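Local structure of alpha-1,3-glucanase (Paenibacillus glycanilyticus, 6K0P) at residues D431-G436 / N476-N481; A539-V544 / F563-V568. The protein hydrolyses alpha-1,3-glucan, cutting the alpha-1,3 bonds between glucose units as a glycoside hydrolase of family 87. The protein carries 1 engineered substitution. All coordinates share one frame; numbering follows the deposited sequence. Where two conformers were deposited one is given.

Contact 1: D431-G436 / N476-N481; sequences DTVIDG and NILIKN
Thr432-Asp435 and Ile477-Lys480 pair residue for residue as almost exactly parallel strands, axes 4.8 Å apart, with backbone bonds running from Thr432 N to Asn476 O through to Gly436 N to Lys480 O. On the outer face Asp435 meets two side chains. Asp435 holds CG anti to its backbone N (chi1 174°), and its OD1 accepts a nearly straight bond (168°) from Asn481 ND2 at 2.9 Å; the donor comes from the syn side, 29° out of the carboxylate plane. Lys480 runs extended past the same carboxylate, its CE 3.7 Å from Asp435 CG, while NZ stays 4.6 Å from Asp435 OD2, beyond a salt bridge; that OD2 accepts a hydrogen bond from Gln400 NE2. With an alanine in place of Asp435, the Asn481 amide and Gln400 would probably both lose their acceptor. At the other end a water donates to both Asp431 OD1 and Asn476 OD1; Asn506 ND2 also bonds to Asn476 OD1, and Asp431 OD2 forms a salt bridge with Arg508. Inward, Thr432 CB touches Ile477 CD1 at 3.9 Å, and Ile434 and Ile479 pack with Ile415 of strand 409-416. In-register parallel strands with an aliphatic interior are characteristic of the right-handed parallel beta-helix, consistent with the pectate-lyase-like family.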
loop_
_atom_site.group_PDB
_atom_site.type_symbol
_atom_site.label_atom_id
_atom_site.label_comp_id
_atom_site.label_asym_id
_atom_site.label_seq_id
_atom_site.Cartn_x
_atom_site.Cartn_y
_atom_site.Cartn_z
ATOM N N ASP A 431 23.317 -6.713 -6.646
ATOM C CA ASP A 431 22.255 -7.251 -5.801
ATOM C C ASP A 431 21.010 -6.370 -5.769
ATOM O O ASP A 431 21.083 -5.136 -5.697
ATOM C CB ASP A 431 22.748 -7.398 -4.363
ATOM C CG ASP A 431 23.465 -8.702 -4.116
ATOM O OD1 ASP A 431 23.336 -9.645 -4.931
ATOM O OD2 ASP A 431 24.162 -8.774 -3.094
ATOM N N THR A 432 19.861 -7.037 -5.785
ATOM C CA THR A 432 18.604 -6.475 -5.322
ATOM C C THR A 432 18.460 -6.951 -3.886
ATOM O O THR A 432 18.477 -8.160 -3.628
ATOM C CB THR A 432 17.465 -7.001 -6.188
ATOM O OG1 THR A 432 17.658 -6.555 -7.539
ATOM C CG2 THR A 432 16.112 -6.517 -5.663
ATOM N N VAL A 433 18.370 -6.009 -2.952
ATOM C CA VAL A 433 18.506 -6.302 -1.531
ATOM C C VAL A 433 17.198 -5.992 -0.823
ATOM O O VAL A 433 16.657 -4.885 -0.957
ATOM C CB VAL A 433 19.655 -5.501 -0.895
ATOM C CG1 VAL A 433 19.730 -5.784 0.612
ATOM C CG2 VAL A 433 20.974 -5.812 -1.582
ATOM N N ILE A 434 16.700 -6.967 -0.074
ATOM C CA ILE A 434 15.635 -6.770 0.900
ATOM C C ILE A 434 16.303 -6.917 2.263
ATOM O O ILE A 434 16.812 -7.991 2.598
ATOM C CB ILE A 434 14.494 -7.784 0.712
ATOM C CG1 ILE A 434 13.660 -7.456 -0.542
ATOM C CG2 ILE A 434 13.587 -7.788 1.947
ATOM C CD1 ILE A 434 14.319 -7.771 -1.870
ATOM N N ASP A 435 16.352 -5.840 3.039
ATOM C CA ASP A 435 17.122 -5.814 4.282
ATOM C C ASP A 435 16.288 -5.188 5.389
ATOM O O ASP A 435 16.128 -3.964 5.431
ATOM C CB ASP A 435 18.420 -5.030 4.091
ATOM C CG ASP A 435 19.192 -4.836 5.393
ATOM O OD1 ASP A 435 18.959 -5.578 6.369
ATOM O OD2 ASP A 435 20.034 -3.920 5.436
ATOM N N GLY A 436 15.783 -6.022 6.293
ATOM C CA GLY A 436 14.997 -5.512 7.398
ATOM C C GLY A 436 13.537 -5.394 7.027
ATOM O O GLY A 436 13.117 -4.385 6.458
ATOM N N ASN A 476 21.156 -12.607 -8.163
ATOM C CA ASN A 476 21.660 -11.548 -7.294
ATOM C C ASN A 476 20.538 -10.944 -6.450
ATOM O O ASN A 476 20.207 -9.765 -6.554
ATOM C CB ASN A 476 22.422 -10.498 -8.110
ATOM C CG ASN A 476 23.611 -11.098 -8.821
ATOM O OD1 ASN A 476 24.424 -11.776 -8.193
ATOM N ND2 ASN A 476 23.697 -10.903 -10.135
ATOM N N ILE A 477 19.957 -11.801 -5.611
ATOM C CA ILE A 477 18.861 -11.459 -4.710
ATOM C C ILE A 477 19.330 -11.780 -3.304
ATOM O O ILE A 477 19.701 -12.925 -3.023
ATOM C CB ILE A 477 17.601 -12.279 -5.026
ATOM C CG1 ILE A 477 17.193 -12.127 -6.496
ATOM C CG2 ILE A 477 16.470 -11.923 -4.054
ATOM C CD1 ILE A 477 16.795 -10.734 -6.894
ATOM N N LEU A 478 19.314 -10.784 -2.423
ATOM C CA LEU A 478 19.712 -10.954 -1.031
ATOM C C LEU A 478 18.533 -10.571 -0.147
ATOM O O LEU A 478 18.062 -9.429 -0.205
ATOM C CB LEU A 478 20.937 -10.094 -0.715
ATOM C CG LEU A 478 21.378 -10.099 0.744
ATOM C CD1 LEU A 478 21.699 -11.513 1.171
ATOM C CD2 LEU A 478 22.591 -9.192 0.957
ATOM N N ILE A 479 18.044 -11.524 0.643
ATOM C CA ILE A 479 16.910 -11.317 1.545
ATOM C C ILE A 479 17.449 -11.510 2.951
ATOM O O ILE A 479 17.850 -12.622 3.314
ATOM C CB ILE A 479 15.762 -12.299 1.264
ATOM C CG1 ILE A 479 15.185 -12.078 -0.140
ATOM C CG2 ILE A 479 14.668 -12.181 2.335
ATOM C CD1 ILE A 479 14.417 -13.261 -0.701
ATOM N N LYS A 480 17.481 -10.444 3.745
ATOM C CA LYS A 480 18.096 -10.561 5.057
ATOM C C LYS A 480 17.332 -9.764 6.100
ATOM O O LYS A 480 16.735 -8.725 5.801
ATOM C CB LYS A 480 19.577 -10.167 5.030
ATOM C CG LYS A 480 19.878 -8.758 4.576
ATOM C CD LYS A 480 21.387 -8.503 4.630
ATOM C CE LYS A 480 21.767 -7.170 4.015
ATOM N NZ LYS A 480 23.247 -6.923 4.109
ATOM N N ASN A 481 17.357 -10.280 7.334
ATOM C CA ASN A 481 16.787 -9.606 8.503
ATOM C C ASN A 481 15.272 -9.429 8.369
ATOM O O ASN A 481 14.733 -8.324 8.424
ATOM C CB ASN A 481 17.511 -8.283 8.775
ATOM C CG ASN A 481 19.004 -8.481 8.924
ATOM O OD1 ASN A 481 19.441 -9.316 9.708
ATOM N ND2 ASN A 481 19.792 -7.739 8.151
HETATM O O HOH W 1 25.498 -10.960 -5.761
HETATM O O HOH W 2 19.528 -8.015 -8.865
#

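Contact 2: A539-V544 / F563-V568; sequences ASFTNV and FTVTRV
Phe541 carries its ring beside the backbone N (chi1 -59°), which brings CE1 to 3.7 Å from Val565 CG1, while Phe563, with CG anti to its own N, sends its ring back to Ala539. There Phe563 CZ ends 3.9 Å from Ala539 CB and also lies close to Ala539 N. The Phe541 ring turns an edge to the backbone: Thr566 O sits near the ring plane, 3.7 Å from Phe541 CD1. That same oxygen accepts the bond from Phe541 N at 2.8 Å, the donor lying almost exactly in line with the C=O bond (177°), so one oxygen serves the backbone bond and lies at the ring edge.

The parallel ladder starts with Ala539 N to Thr564 O and Thr566 N to Ala539 O, and finishes with Val568 N to Phe541 O at 2.9 Å. The short segments 539-541 and 563-568 cross at -24°. Phe541 O has a second donor in Asn571 ND2.

At the corner, Thr542 OG1 rests against Val568 CB at 3.4 Å, a van der Waals contact between obliquely set side chains. Val565 and Phe541 both touch Trp573, whose ring meets the Phe541 ring edge-to-face, and Arg567 forms a salt bridge through NH2 with Glu557. Leu524 packs on Phe563 and Val565, and Ile522 on Phe541. Aromatic and aliphatic side chains filling the interior beside the last strand, with the C-terminal tryptophan folded against them, form the C-terminal end of the parallel beta-helix.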
loop_
_atom_site.group_PDB
_atom_site.type_symbol
_atom_site.label_atom_id
_atom_site.label_comp_id
_atom_site.label_asym_id
_atom_site.label_seq_id
_atom_site.Cartn_x
_atom_site.Cartn_y
_atom_site.Cartn_z
ATOM N N ALA A 539 19.289 -21.814 -3.656
ATOM C CA ALA A 539 19.308 -20.694 -2.726
ATOM C C ALA A 539 20.039 -21.115 -1.464
ATOM O O ALA A 539 20.005 -22.287 -1.079
ATOM C CB ALA A 539 17.888 -20.224 -2.367
ATOM N N SER A 540 20.690 -20.149 -0.824
ATOM C CA SER A 540 21.412 -20.371 0.421
ATOM C C SER A 540 20.621 -19.802 1.589
ATOM O O SER A 540 19.960 -18.767 1.462
ATOM C CB SER A 540 22.782 -19.699 0.372
ATOM O OG SER A 540 23.561 -20.221 -0.689
ATOM N N PHE A 541 20.706 -20.484 2.730
ATOM C CA PHE A 541 19.967 -20.126 3.936
ATOM C C PHE A 541 20.927 -20.101 5.112
ATOM O O PHE A 541 21.592 -21.102 5.393
ATOM C CB PHE A 541 18.834 -21.124 4.190
ATOM C CG PHE A 541 17.853 -21.208 3.057
ATOM C CD1 PHE A 541 18.144 -21.953 1.922
ATOM C CD2 PHE A 541 16.657 -20.504 3.101
ATOM C CE1 PHE A 541 17.257 -22.018 0.861
ATOM C CE2 PHE A 541 15.761 -20.564 2.052
ATOM C CZ PHE A 541 16.057 -21.317 0.923
ATOM N N THR A 542 21.001 -18.961 5.790
ATOM C CA THR A 542 21.819 -18.796 6.984
ATOM C C THR A 542 20.919 -18.240 8.075
ATOM O O THR A 542 20.294 -17.194 7.885
ATOM C CB THR A 542 22.960 -17.815 6.712
ATOM O OG1 THR A 542 23.704 -18.247 5.569
ATOM C CG2 THR A 542 23.888 -17.718 7.921
ATOM N N ASN A 543 20.854 -18.931 9.210
ATOM C CA ASN A 543 20.081 -18.455 10.356
ATOM C C ASN A 543 18.617 -18.221 9.983
ATOM O O ASN A 543 18.025 -17.187 10.307
ATOM C CB ASN A 543 20.709 -17.205 10.979
ATOM C CG ASN A 543 20.174 -16.923 12.365
ATOM O OD1 ASN A 543 19.781 -17.841 13.086
ATOM N ND2 ASN A 543 20.144 -15.649 12.745
ATOM N N VAL A 544 18.032 -19.194 9.291
ATOM C CA VAL A 544 16.620 -19.155 8.925
ATOM C C VAL A 544 15.893 -20.138 9.835
ATOM O O VAL A 544 16.135 -21.351 9.785
ATOM C CB VAL A 544 16.404 -19.467 7.438
ATOM C CG1 VAL A 544 14.908 -19.502 7.114
ATOM C CG2 VAL A 544 17.115 -18.422 6.564
ATOM N N PHE A 563 17.217 -27.944 -8.227
ATOM C CA PHE A 563 17.327 -26.843 -7.277
ATOM C C PHE A 563 18.072 -27.335 -6.048
ATOM O O PHE A 563 17.705 -28.367 -5.475
ATOM C CB PHE A 563 15.931 -26.358 -6.855
ATOM C CG PHE A 563 15.943 -25.051 -6.091
ATOM C CD1 PHE A 563 15.847 -23.855 -6.773
ATOM C CD2 PHE A 563 16.045 -25.021 -4.701
ATOM C CE1 PHE A 563 15.843 -22.640 -6.091
ATOM C CE2 PHE A 563 16.043 -23.799 -4.016
ATOM C CZ PHE A 563 15.942 -22.617 -4.724
ATOM N N THR A 564 19.108 -26.606 -5.640
ATOM C CA THR A 564 19.909 -26.979 -4.477
ATOM C C THR A 564 19.638 -26.018 -3.327
ATOM O O THR A 564 19.913 -24.817 -3.433
ATOM C CB THR A 564 21.399 -26.992 -4.816
ATOM O OG1 THR A 564 21.650 -28.001 -5.802
ATOM C CG2 THR A 564 22.216 -27.279 -3.564
ATOM N N VAL A 565 19.101 -26.548 -2.236
ATOM C CA VAL A 565 18.976 -25.815 -0.982
ATOM C C VAL A 565 20.303 -25.952 -0.248
ATOM O O VAL A 565 20.757 -27.072 0.018
ATOM C CB VAL A 565 17.834 -26.389 -0.128
ATOM C CG1 VAL A 565 17.740 -25.666 1.219
ATOM C CG2 VAL A 565 16.512 -26.331 -0.874
ATOM N N THR A 566 20.936 -24.832 0.066
ATOM C CA THR A 566 22.185 -24.827 0.829
ATOM C C THR A 566 21.900 -24.328 2.239
ATOM O O THR A 566 21.554 -23.159 2.431
ATOM C CB THR A 566 23.243 -23.961 0.150
ATOM O OG1 THR A 566 23.549 -24.514 -1.135
ATOM C CG2 THR A 566 24.520 -23.914 0.993
ATOM N N ARG A 567 22.064 -25.210 3.225
ATOM C CA ARG A 567 21.910 -24.848 4.634
ATOM C C ARG A 567 23.295 -24.481 5.149
ATOM O O ARG A 567 24.079 -25.341 5.555
ATOM C CB ARG A 567 21.325 -26.016 5.417
ATOM C CG ARG A 567 19.890 -26.388 5.044
ATOM C CD ARG A 567 19.577 -27.779 5.566
ATOM N NE ARG A 567 18.174 -28.169 5.432
ATOM C CZ ARG A 567 17.628 -28.638 4.313
ATOM N NH1 ARG A 567 18.348 -28.759 3.201
ATOM N NH2 ARG A 567 16.349 -28.975 4.295
ATOM N N VAL A 568 23.611 -23.187 5.126
ATOM C CA VAL A 568 24.948 -22.745 5.519
ATOM C C VAL A 568 25.185 -23.015 7.001
ATOM O O VAL A 568 26.133 -23.713 7.382
ATOM C CB VAL A 568 25.157 -21.264 5.155
ATOM C CG1 VAL A 568 26.556 -20.821 5.558
ATOM C CG2 VAL A 568 24.937 -21.050 3.659
#

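Overall arrangement
Contact 1 and contact 2 belong to the same beta-helix, centres 14 Å apart and nearest atoms about 7 Å apart, so they do not touch. Strand 507-510 bridges them: it pairs in parallel with strand 475-485 on one side and with strand 537-541 on the other, giving a run from 432-435 through to 563-569. Its Ile507 touches both Ile477 and Ala539, and Asn511 just beyond it binds Asn481 of contact 1 and Asn543 of contact 2. Contact 1 opens this run, which continues the other way through strand 397-407, and contact 2 ends it. Neither contact includes a residue of the glycan pockets; the pocket of Tyr418, Trp447, Gln460, Gln495 and Glu529 draws on the same domain.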